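Local structure of exocyst complex component EXO70 (Saccharomyces cerevisiae, 2PFV) at residues K294-I299 with V380-K385. The protein acts in the secretory pathway as part of the exocyst, which tethers secretory vesicles to sites of exocytosis, and takes part in assembling that complex. Residues are numbered along the deposited sequence; the frame is centred on the assembly and turned at random.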
# COMPACT_ATOMS: atom_id res chain seq x y z
N LYS A 294 -21.86 -6.40 1.73
CA LYS A 294 -22.31 -7.73 1.34
C LYS A 294 -22.35 -8.70 2.52
O LYS A 294 -23.26 -9.53 2.62
CB LYS A 294 -21.40 -8.29 0.24
N LYS A 295 -21.36 -8.60 3.40
CA LYS A 295 -21.29 -9.47 4.58
C LYS A 295 -22.41 -9.21 5.59
O LYS A 295 -22.98 -10.14 6.15
CB LYS A 295 -19.93 -9.29 5.27
CG LYS A 295 -18.77 -10.03 4.61
CD LYS A 295 -18.83 -11.52 4.92
CE LYS A 295 -17.65 -12.27 4.31
NZ LYS A 295 -17.67 -13.70 4.72
N ALA A 296 -22.71 -7.94 5.83
CA ALA A 296 -23.74 -7.57 6.79
C ALA A 296 -25.13 -8.01 6.34
O ALA A 296 -25.99 -8.32 7.17
CB ALA A 296 -23.72 -6.06 7.02
N ASN A 297 -25.35 -8.03 5.03
CA ASN A 297 -26.65 -8.42 4.49
C ASN A 297 -26.67 -9.86 3.99
O ASN A 297 -27.65 -10.30 3.38
CB ASN A 297 -27.04 -7.45 3.37
CG ASN A 297 -27.03 -5.99 3.82
OD1 ASN A 297 -27.81 -5.58 4.69
ND2 ASN A 297 -26.13 -5.19 3.24
N SER A 298 -25.58 -10.59 4.23
CA SER A 298 -25.48 -11.98 3.80
C SER A 298 -26.42 -12.86 4.62
O SER A 298 -27.08 -13.76 4.09
CB SER A 298 -24.05 -12.49 3.97
OG SER A 298 -23.73 -12.69 5.34
N ILE A 299 -26.47 -12.60 5.92
CA ILE A 299 -27.33 -13.37 6.82
C ILE A 299 -28.58 -12.54 7.12
O ILE A 299 -28.50 -11.49 7.76
CB ILE A 299 -26.60 -13.69 8.14
CG1 ILE A 299 -25.27 -14.39 7.83
CG2 ILE A 299 -27.48 -14.57 9.03
CD1 ILE A 299 -25.40 -15.56 6.86
N VAL A 380 -24.30 0.71 10.39
CA VAL A 380 -25.52 1.04 9.68
C VAL A 380 -26.08 -0.10 8.84
O VAL A 380 -27.29 -0.25 8.76
CB VAL A 380 -25.30 2.28 8.80
CG1 VAL A 380 -26.60 2.68 8.11
CG2 VAL A 380 -24.80 3.44 9.66
N ASN A 381 -25.22 -0.91 8.23
CA ASN A 381 -25.71 -2.02 7.42
C ASN A 381 -26.23 -3.16 8.26
O ASN A 381 -27.14 -3.87 7.85
CB ASN A 381 -24.62 -2.51 6.46
CG ASN A 381 -24.53 -1.65 5.22
OD1 ASN A 381 -23.77 -0.67 5.17
ND2 ASN A 381 -25.33 -1.99 4.21
N LEU A 382 -25.64 -3.34 9.44
CA LEU A 382 -26.08 -4.37 10.36
C LEU A 382 -27.45 -3.91 10.87
O LEU A 382 -28.37 -4.70 11.03
CB LEU A 382 -25.07 -4.49 11.51
CG LEU A 382 -24.50 -5.84 11.93
CD1 LEU A 382 -24.20 -6.74 10.73
CD2 LEU A 382 -23.23 -5.58 12.74
N GLU A 383 -27.59 -2.61 11.10
CA GLU A 383 -28.85 -2.04 11.57
C GLU A 383 -29.95 -2.21 10.50
O GLU A 383 -31.09 -2.57 10.80
CB GLU A 383 -28.69 -0.54 11.88
CG GLU A 383 -29.86 0.03 12.67
CD GLU A 383 -30.02 1.54 12.52
OE1 GLU A 383 -29.00 2.26 12.45
OE2 GLU A 383 -31.18 1.99 12.47
N ARG A 384 -29.60 -1.92 9.25
CA ARG A 384 -30.54 -2.06 8.13
C ARG A 384 -31.03 -3.49 8.06
O ARG A 384 -32.23 -3.74 7.92
CB ARG A 384 -29.85 -1.68 6.82
CG ARG A 384 -30.68 -1.95 5.58
CD ARG A 384 -29.92 -1.52 4.34
NE ARG A 384 -29.62 -0.09 4.37
CZ ARG A 384 -30.53 0.87 4.20
NH1 ARG A 384 -31.80 0.55 3.97
NH2 ARG A 384 -30.17 2.15 4.25
N LYS A 385 -30.10 -4.44 8.16
CA LYS A 385 -30.44 -5.85 8.12
C LYS A 385 -31.34 -6.21 9.31
O LYS A 385 -32.29 -6.99 9.19
CB LYS A 385 -29.15 -6.68 8.12
CG LYS A 385 -29.31 -8.19 8.03
CD LYS A 385 -29.65 -8.80 9.38
CE LYS A 385 -28.48 -8.72 10.36
NZ LYS A 385 -27.34 -9.60 9.97
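Ala296, the last residue of helix 267-296, packs this helix end against the side of helix 363-390 in the helical Exo70 C-terminal region, with its CA 5.3 Å from the CA of Leu382. At Asn297 the backbone breaks from the helix; its CA is 5.8 Å from the CA of Lys385. Ala296 CB points at the other helix and sits 3.7 Å from Asn381 CB and 3.8 Å from Leu382 CD1. Leu382 also packs on Phe415 and Ile416 of helix 409-428. The side chains of Asn297 and Asn381 cross at about a right angle, their amide planes 69° apart. Lys385 starts with CG anti to its backbone N (chi1 -178°), then bends at each later torsion. The folded chain brings CG near the carbonyl oxygens of Ala296 and Ile299, and CD near that of Ile299. Lys385 NZ donates to O of the loop residue Ile299 at 3.1 Å, in the carbonyl plane with a C=O...N angle of 155°. A second bond, from Lys385 NZ to Ala296 O at 3.4 Å, is weak. Within the 294-299 segment, Ser298 OG donates to Lys295 O at 2.8 Å. A methionine in place of Lys385 would probably leave both carbonyls without this donor and the loop less firmly held. The ammonium thus bridges the helix end and the following loop, and its positive charge probably suits the partial negative charge at a helix C-terminus.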